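Phosphoethanolamine N-methyltransferase 1 (Haemonchus contortus, PDB 4KRG) probably catalyses the S-adenosylmethionine-dependent N-methylation of phosphoethanolamine, a step in nematode phosphocholine biosynthesis. Local coordinates at residues A[276-281]-A[438-443]; A[269-274]-A[335-340]. One frame throughout, in Å; residues are numbered along the deposited sequence.

Interaction 1: A[276-281]-A[438-443]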
ATOM      1  N   TYR A 276      -4.673  22.436   5.504  1.00 19.22           N
ATOM      2  CA  TYR A 276      -3.567  22.828   4.630  1.00 17.45           C
ATOM      3  C   TYR A 276      -2.283  22.410   5.332  1.00 19.01           C
ATOM      4  O   TYR A 276      -2.323  22.051   6.502  1.00 21.20           O
ATOM      5  CB  TYR A 276      -3.578  24.337   4.377  1.00 18.17           C
ATOM      6  CG  TYR A 276      -3.533  25.156   5.638  1.00 18.69           C
ATOM      7  CD1 TYR A 276      -2.321  25.531   6.200  1.00 19.49           C
ATOM      8  CD2 TYR A 276      -4.703  25.543   6.280  1.00 18.48           C
ATOM      9  CE1 TYR A 276      -2.273  26.264   7.359  1.00 19.70           C
ATOM     10  CE2 TYR A 276      -4.666  26.282   7.445  1.00 19.50           C
ATOM     11  CZ  TYR A 276      -3.448  26.640   7.980  1.00 20.31           C
ATOM     12  OH  TYR A 276      -3.394  27.370   9.138  1.00 20.70           O
ATOM     13  N   SER A 277      -1.147  22.459   4.640  1.00 19.89           N
ATOM     14  CA  SER A 277       0.135  22.130   5.273  1.00 21.05           C
ATOM     15  C   SER A 277       0.862  23.419   5.621  1.00 20.13           C
ATOM     16  O   SER A 277       0.743  24.405   4.896  1.00 20.30           O
ATOM     17  CB  SER A 277       0.995  21.270   4.342  1.00 22.39           C
ATOM     18  OG  SER A 277       2.265  21.002   4.920  1.00 27.03           O
ATOM     19  N   TRP A 278       1.616  23.436   6.717  1.00 19.08           N
ATOM     20  CA  TRP A 278       2.331  24.662   7.052  1.00 19.24           C
ATOM     21  C   TRP A 278       3.375  24.991   6.006  1.00 15.31           C
ATOM     22  O   TRP A 278       3.772  26.138   5.861  1.00 15.72           O
ATOM     23  CB  TRP A 278       2.941  24.637   8.458  1.00 18.38           C
ATOM     24  CG  TRP A 278       4.138  23.755   8.708  1.00 16.25           C
ATOM     25  CD1 TRP A 278       4.139  22.562   9.363  1.00 17.13           C
ATOM     26  CD2 TRP A 278       5.508  24.044   8.393  1.00 15.91           C
ATOM     27  NE1 TRP A 278       5.418  22.072   9.453  1.00 19.89           N
ATOM     28  CE2 TRP A 278       6.280  22.960   8.869  1.00 20.15           C
ATOM     29  CE3 TRP A 278       6.160  25.097   7.749  1.00 16.17           C
ATOM     30  CZ2 TRP A 278       7.665  22.902   8.711  1.00 19.51           C
ATOM     31  CZ3 TRP A 278       7.533  25.039   7.593  1.00 18.93           C
ATOM     32  CH2 TRP A 278       8.271  23.950   8.075  1.00 18.42           C
ATOM     33  N   THR A 279       3.788  23.975   5.258  1.00 14.86           N
ATOM     34  CA  THR A 279       4.838  24.143   4.265  1.00 15.21           C
ATOM     35  C   THR A 279       4.324  24.790   2.981  1.00 14.83           C
ATOM     36  O   THR A 279       5.116  25.163   2.123  1.00 14.99           O
ATOM     37  CB  THR A 279       5.490  22.794   3.922  1.00 17.34           C
ATOM     38  OG1 THR A 279       4.496  21.928   3.371  1.00 16.92           O
ATOM     39  CG2 THR A 279       6.070  22.147   5.160  1.00 16.14           C
ATOM     40  N   ASP A 280       3.003  24.904   2.845  1.00 14.87           N
ATOM     41  CA  ASP A 280       2.402  25.509   1.657  1.00 14.75           C
ATOM     42  C   ASP A 280       2.986  26.883   1.376  1.00 16.99           C
ATOM     43  O   ASP A 280       3.425  27.163   0.259  1.00 19.43           O
ATOM     44  CB  ASP A 280       0.884  25.671   1.815  1.00 16.22           C
ATOM     45  CG  ASP A 280       0.159  24.350   1.937  1.00 16.75           C
ATOM     46  OD1 ASP A 280       0.798  23.300   1.776  1.00 16.07           O
ATOM     47  OD2 ASP A 280      -1.064  24.372   2.186  1.00 19.21           O
ATOM     48  N   LYS A 281       2.976  27.729   2.404  1.00 16.16           N
ATOM     49  CA  LYS A 281       3.462  29.100   2.305  1.00 21.92           C
ATOM     50  C   LYS A 281       4.935  29.139   1.903  1.00 24.08           C
ATOM     51  O   LYS A 281       5.356  30.016   1.150  1.00 26.69           O
ATOM     52  CB  LYS A 281       3.253  29.835   3.633  1.00 24.21           C
ATOM     53  CG  LYS A 281       3.837  31.249   3.681  1.00 32.00           C
ATOM     54  CD  LYS A 281       2.879  32.278   3.077  1.00 37.37           C
ATOM     55  CE  LYS A 281       3.581  33.570   2.659  1.00 37.62           C
ATOM     56  NZ  LYS A 281       4.189  34.306   3.797  1.00 38.74           N
ATOM     57  N   LEU A 438       9.250  29.198  10.862  1.00 16.57           N
ATOM     58  CA  LEU A 438       8.859  29.433  12.248  1.00 17.42           C
ATOM     59  C   LEU A 438       7.473  30.063  12.327  1.00 15.60           C
ATOM     60  O   LEU A 438       6.631  29.636  13.110  1.00 17.40           O
ATOM     61  CB  LEU A 438       9.878  30.329  12.959  1.00 22.19           C
ATOM     62  CG  LEU A 438      11.191  29.709  13.442  1.00 24.34           C
ATOM     63  CD1 LEU A 438      11.980  30.708  14.261  1.00 23.76           C
ATOM     64  CD2 LEU A 438      10.931  28.464  14.272  1.00 26.70           C
ATOM     65  N   ASN A 439       7.235  31.069  11.495  1.00 15.93           N
ATOM     66  CA  ASN A 439       5.957  31.770  11.489  1.00 16.24           C
ATOM     67  C   ASN A 439       4.829  30.876  10.985  1.00 16.32           C
ATOM     68  O   ASN A 439       3.748  30.841  11.561  1.00 17.99           O
ATOM     69  CB  ASN A 439       6.029  33.010  10.596  1.00 19.04           C
ATOM     70  CG  ASN A 439       6.849  34.135  11.197  1.00 19.91           C
ATOM     71  OD1 ASN A 439       7.149  34.154  12.395  1.00 19.40           O
ATOM     72  ND2 ASN A 439       7.191  35.101  10.361  1.00 21.33           N
ATOM     73  N   ALA A 440       5.092  30.164   9.893  1.00 14.53           N
ATOM     74  CA  ALA A 440       4.076  29.331   9.261  1.00 16.00           C
ATOM     75  C   ALA A 440       3.726  28.115  10.116  1.00 15.03           C
ATOM     76  O   ALA A 440       2.558  27.751  10.227  1.00 16.77           O
ATOM     77  CB  ALA A 440       4.524  28.908   7.863  1.00 18.17           C
ATOM     78  N   GLU A 441       4.729  27.484  10.721  1.00 15.76           N
ATOM     79  CA  GLU A 441       4.459  26.323  11.568  1.00 16.64           C
ATOM     80  C   GLU A 441       3.619  26.684  12.790  1.00 15.49           C
ATOM     81  O   GLU A 441       2.684  25.962  13.133  1.00 16.22           O
ATOM     82  CB  GLU A 441       5.738  25.584  11.994  1.00 16.79           C
ATOM     83  CG  GLU A 441       5.413  24.291  12.749  1.00 17.01           C
ATOM     84  CD  GLU A 441       6.603  23.382  12.981  1.00 17.68           C
ATOM     85  OE1 GLU A 441       7.738  23.763  12.619  1.00 18.07           O
ATOM     86  OE2 GLU A 441       6.397  22.276  13.533  1.00 18.66           O
ATOM     87  N   VAL A 442       3.933  27.795  13.448  1.00 17.10           N
ATOM     88  CA  VAL A 442       3.138  28.193  14.610  1.00 17.57           C
ATOM     89  C   VAL A 442       1.699  28.558  14.207  1.00 17.72           C
ATOM     90  O   VAL A 442       0.746  28.178  14.888  1.00 19.99           O
ATOM     91  CB  VAL A 442       3.813  29.309  15.461  1.00 18.51           C
ATOM     92  CG1 VAL A 442       3.649  30.682  14.820  1.00 17.22           C
ATOM     93  CG2 VAL A 442       3.243  29.312  16.855  1.00 19.02           C
ATOM     94  N   SER A 443       1.545  29.239  13.075  1.00 14.70           N
ATOM     95  CA  SER A 443       0.224  29.621  12.586  1.00 14.56           C
ATOM     96  C   SER A 443      -0.613  28.381  12.335  1.00 17.08           C
ATOM     97  O   SER A 443      -1.807  28.361  12.614  1.00 18.51           O
ATOM     98  CB  SER A 443       0.328  30.427  11.291  1.00 16.79           C
ATOM     99  OG  SER A 443       0.956  31.681  11.504  1.00 20.58           O
TER
HETATM  100  O   HOH W   1       6.292  20.184  11.434  1.00 16.67           O
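Trp278, the second residue of a type I beta turn from Ser277 to Asp280, lays its indole against Glu441 of helix 434-448. The turn leads into the short helix 280-283, and the contact lies in the C-terminal half of the chain, well away from the bound phosphoethanolamine. Across it, Glu441 CB sits over the five-membered ring of Trp278, 4.0 Å from the centroid and 12° off the ring normal, a CH-pi contact. Glu441 CG stands anti to the backbone N (chi1 -174°) and the chain stays extended beyond it; this extended course carries the carboxylate over the indole as a stacked group, its plane 3° from that of the ring. The other face of the ring is taken by Thr279 CG2, 3.7 Å above the plane, which leaves the indole sandwiched between its own neighbour in the turn and the helix; Tyr459 adds an edge-to-face ring contact. Ala440 CB packs against the turn, 3.5 Å from Trp278 O and 4.1 Å from Trp278 CE3, oblique to the ring. Tyr276 touches the same helix at the rim, its OH 3.9 Å from Ser443 O and hydrogen-bonded to Asp447 OD2. Within the turn, Ser277 N donates to Asp280 OD2 from above the carboxylate plane. No direct hydrogen bond joins the two segments, but water 1 spans their polar ends: it accepts from Trp278 NE1 at 2.9 Å and donates at 3.0 Å to Glu441 OE2, an oxygen also bonded to Ser455 N.

Interaction 2: A[269-274]-A[335-340]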
ATOM      1  N   GLU A 269      -6.737  11.296  14.662  1.00 24.95           N
ATOM      2  CA  GLU A 269      -7.179  12.448  15.444  1.00 27.46           C
ATOM      3  C   GLU A 269      -6.296  13.662  15.238  1.00 27.55           C
ATOM      4  O   GLU A 269      -6.760  14.795  15.321  1.00 29.34           O
ATOM      5  CB  GLU A 269      -7.192  12.113  16.935  1.00 35.94           C
ATOM      6  CG  GLU A 269      -8.225  11.088  17.343  1.00 44.58           C
ATOM      7  CD  GLU A 269      -8.169  10.775  18.827  1.00 52.33           C
ATOM      8  OE1 GLU A 269      -7.073  10.894  19.422  1.00 52.89           O
ATOM      9  OE2 GLU A 269      -9.222  10.418  19.398  1.00 57.21           O
ATOM     10  N   LYS A 270      -5.015  13.429  14.996  1.00 26.96           N
ATOM     11  CA  LYS A 270      -4.097  14.537  14.776  1.00 30.37           C
ATOM     12  C   LYS A 270      -4.195  15.092  13.358  1.00 29.74           C
ATOM     13  O   LYS A 270      -4.087  16.296  13.151  1.00 33.37           O
ATOM     14  CB  LYS A 270      -2.656  14.110  15.070  1.00 30.44           C
ATOM     15  CG  LYS A 270      -2.412  13.701  16.506  1.00 34.98           C
ATOM     16  CD  LYS A 270      -0.945  13.388  16.736  1.00 39.34           C
ATOM     17  CE  LYS A 270      -0.721  12.746  18.095  1.00 45.88           C
ATOM     18  NZ  LYS A 270       0.641  12.149  18.223  1.00 48.42           N
ATOM     19  N   LEU A 271      -4.418  14.215  12.387  1.00 26.69           N
ATOM     20  CA  LEU A 271      -4.221  14.587  10.988  1.00 23.99           C
ATOM     21  C   LEU A 271      -5.467  14.756  10.115  1.00 22.43           C
ATOM     22  O   LEU A 271      -5.402  15.417   9.084  1.00 24.53           O
ATOM     23  CB  LEU A 271      -3.249  13.608  10.321  1.00 23.30           C
ATOM     24  CG  LEU A 271      -1.779  13.860  10.645  1.00 25.66           C
ATOM     25  CD1 LEU A 271      -0.905  12.762  10.084  1.00 25.35           C
ATOM     26  CD2 LEU A 271      -1.357  15.195  10.079  1.00 26.40           C
ATOM     27  N   ASP A 272      -6.594  14.174  10.507  1.00 21.74           N
ATOM     28  CA  ASP A 272      -7.756  14.155   9.614  1.00 24.34           C
ATOM     29  C   ASP A 272      -8.378  15.528   9.304  1.00 24.80           C
ATOM     30  O   ASP A 272      -8.942  15.734   8.230  1.00 26.08           O
ATOM     31  CB  ASP A 272      -8.829  13.191  10.122  1.00 25.84           C
ATOM     32  CG  ASP A 272      -8.448  11.731   9.943  1.00 24.69           C
ATOM     33  OD1 ASP A 272      -7.434  11.434   9.269  1.00 20.88           O
ATOM     34  OD2 ASP A 272      -9.187  10.881  10.487  1.00 25.84           O
ATOM     35  N   ASN A 273      -8.274  16.473  10.226  1.00 24.68           N
ATOM     36  CA  ASN A 273      -8.835  17.795   9.956  1.00 27.71           C
ATOM     37  C   ASN A 273      -7.860  18.771   9.307  1.00 22.90           C
ATOM     38  O   ASN A 273      -8.137  19.970   9.231  1.00 24.05           O
ATOM     39  CB  ASN A 273      -9.435  18.407  11.223  1.00 36.51           C
ATOM     40  CG  ASN A 273     -10.767  17.787  11.591  1.00 40.35           C
ATOM     41  OD1 ASN A 273     -11.601  17.514  10.724  1.00 40.25           O
ATOM     42  ND2 ASN A 273     -10.974  17.556  12.880  1.00 43.65           N
ATOM     43  N   GLU A 274      -6.728  18.264   8.829  1.00 22.79           N
ATOM     44  CA  GLU A 274      -5.706  19.137   8.259  1.00 23.64           C
ATOM     45  C   GLU A 274      -6.250  19.910   7.062  1.00 25.11           C
ATOM     46  O   GLU A 274      -6.507  19.332   6.001  1.00 23.15           O
ATOM     47  CB  GLU A 274      -4.448  18.361   7.849  1.00 22.18           C
ATOM     48  CG  GLU A 274      -3.261  19.283   7.594  1.00 24.63           C
ATOM     49  CD  GLU A 274      -2.083  18.625   6.897  1.00 24.75           C
ATOM     50  OE1 GLU A 274      -2.305  17.806   5.976  1.00 24.81           O
ATOM     51  OE2 GLU A 274      -0.928  18.954   7.258  1.00 25.40           O
ATOM     52  N   TYR A 335       0.771   7.343   6.142  1.00 17.11           N
ATOM     53  CA  TYR A 335       0.299   6.933   4.824  1.00 15.99           C
ATOM     54  C   TYR A 335      -1.205   6.667   4.851  1.00 12.37           C
ATOM     55  O   TYR A 335      -1.931   7.103   3.955  1.00 13.10           O
ATOM     56  CB  TYR A 335       1.086   5.707   4.354  1.00 16.26           C
ATOM     57  CG  TYR A 335       0.471   4.864   3.250  1.00 13.38           C
ATOM     58  CD1 TYR A 335       0.464   5.294   1.929  1.00 14.12           C
ATOM     59  CD2 TYR A 335      -0.026   3.600   3.527  1.00 15.01           C
ATOM     60  CE1 TYR A 335      -0.070   4.497   0.922  1.00 14.65           C
ATOM     61  CE2 TYR A 335      -0.553   2.793   2.533  1.00 11.70           C
ATOM     62  CZ  TYR A 335      -0.576   3.245   1.236  1.00 13.34           C
ATOM     63  OH  TYR A 335      -1.098   2.432   0.258  1.00 12.69           O
ATOM     64  N   ARG A 336      -1.674   5.963   5.878  1.00 14.10           N
ATOM     65  CA  ARG A 336      -3.103   5.720   6.036  1.00 12.89           C
ATOM     66  C   ARG A 336      -3.874   7.058   6.037  1.00 12.98           C
ATOM     67  O   ARG A 336      -4.881   7.199   5.343  1.00 12.78           O
ATOM     68  CB  ARG A 336      -3.366   4.884   7.306  1.00 14.20           C
ATOM     69  CG  ARG A 336      -4.840   4.519   7.635  1.00 13.73           C
ATOM     70  CD  ARG A 336      -5.675   5.737   8.052  1.00 13.99           C
ATOM     71  NE  ARG A 336      -6.590   5.561   9.171  1.00 18.99           N
ATOM     72  CZ  ARG A 336      -7.807   5.041   9.073  1.00 18.46           C
ATOM     73  NH1 ARG A 336      -8.254   4.586   7.908  1.00 18.65           N
ATOM     74  NH2 ARG A 336      -8.567   4.956  10.148  1.00 20.42           N
ATOM     75  N   THR A 337      -3.417   8.033   6.821  1.00 14.13           N
ATOM     76  CA  THR A 337      -4.115   9.325   6.879  1.00 15.98           C
ATOM     77  C   THR A 337      -4.116  10.043   5.534  1.00 15.40           C
ATOM     78  O   THR A 337      -5.010  10.833   5.248  1.00 16.62           O
ATOM     79  CB  THR A 337      -3.548  10.268   7.958  1.00 17.17           C
ATOM     80  OG1 THR A 337      -2.270  10.763   7.547  1.00 16.42           O
ATOM     81  CG2 THR A 337      -3.420   9.546   9.280  1.00 18.79           C
ATOM     82  N   SER A 338      -3.113   9.776   4.706  1.00 15.36           N
ATOM     83  CA  SER A 338      -3.110  10.338   3.358  1.00 15.80           C
ATOM     84  C   SER A 338      -4.174   9.671   2.494  1.00 13.23           C
ATOM     85  O   SER A 338      -4.799  10.325   1.659  1.00 13.85           O
ATOM     86  CB  SER A 338      -1.737  10.222   2.702  1.00 15.87           C
ATOM     87  OG  SER A 338      -0.830  11.146   3.275  1.00 16.73           O
ATOM     88  N   LEU A 339      -4.381   8.371   2.689  1.00 13.14           N
ATOM     89  CA  LEU A 339      -5.466   7.672   1.991  1.00 12.04           C
ATOM     90  C   LEU A 339      -6.832   8.195   2.437  1.00 16.41           C
ATOM     91  O   LEU A 339      -7.748   8.345   1.631  1.00 15.55           O
ATOM     92  CB  LEU A 339      -5.382   6.149   2.180  1.00 15.62           C
ATOM     93  CG  LEU A 339      -4.231   5.422   1.477  1.00 13.68           C
ATOM     94  CD1 LEU A 339      -4.419   3.911   1.535  1.00 12.62           C
ATOM     95  CD2 LEU A 339      -4.115   5.881   0.044  1.00 13.84           C
ATOM     96  N   THR A 340      -6.965   8.479   3.727  1.00 16.17           N
ATOM     97  CA  THR A 340      -8.204   9.041   4.243  1.00 16.82           C
ATOM     98  C   THR A 340      -8.500  10.382   3.569  1.00 15.28           C
ATOM     99  O   THR A 340      -9.601  10.608   3.074  1.00 14.48           O
ATOM    100  CB  THR A 340      -8.142   9.187   5.761  1.00 13.72           C
ATOM    101  OG1 THR A 340      -7.972   7.886   6.334  1.00 13.86           O
ATOM    102  CG2 THR A 340      -9.420   9.806   6.292  1.00 15.24           C
TER
HETATM  103  O   HOH W   2      -6.346  12.288   7.089  1.00 15.52           O
HETATM  104  O   HOH W   3      -6.825   8.869   8.742  1.00 19.88           O
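Leu271 and Thr337 meet with their side chains at about a right angle, and Asp272 and Thr340 do the same beside them. Leu271 supplies the apolar part: its CD1 lies 3.5 Å from Thr337 OG1, and its CB is 4.1 Å from Thr337 CB. Thr337 holds its hydroxyl between the backbone N and the carbonyl carbon (chi1 72°), where OG1 bonds to Leu334 O of its own helix. That bond gives the hydroxyl a polar partner although its neighbour across the contact is a methyl group. The elements brought together are the C-terminal end of helix 249-271, which passes into a type I beta turn from Leu271 to Glu274, and helix 332-345. The latter runs between parallel strands 324-329 and 350-354, consistent with a crossover in a Rossmann-like methyltransferase fold. Asp272 is the polar counterpart of Leu271. Its OD1 comes within 3.9 Å of Thr340 CG2, the branch anti to the backbone N, yet makes no direct hydrogen bond to segment 335-340. Two waters close the gap instead, both donating to this one oxygen. Water 2, 2.6 Å from Asp272 OD1, also donates to the backbone Thr337 O, 2.7 Å from it. Water 3 donates to Asp272 OD1 at 2.7 Å while accepting from Thr340 OG1, a hydroxyl also hydrogen-bonded to Arg230 NH2. Nearby, Arg336 NE stays 5.9 Å from Asp272 OD1, and the guanidinium group makes its salt bridge through NH2 to Asp268, one turn earlier on helix 249-271.

Both contacts are partly buried, but interaction 2 lies nearer the chain's middle, about 15 Å from its centre to the chain's centre, against about 28 Å for interaction 1. Their centres are about 17 Å apart, and their first segments adjoin in the connection from helix 249-271 to helix 280-283; His311 is bonded to both segments, its NE2 to Glu274 OE2 and its backbone O to Thr279 OG1. Each segment of this connection meets a different helix: 332-345 in interaction 2, 434-448 in interaction 1. Interaction 1 buries more surface and rests on an aromatic face, with one bridging water, whereas interaction 2 sets a leucine against a threonine and adds a two-water bridge to an exposed aspartate.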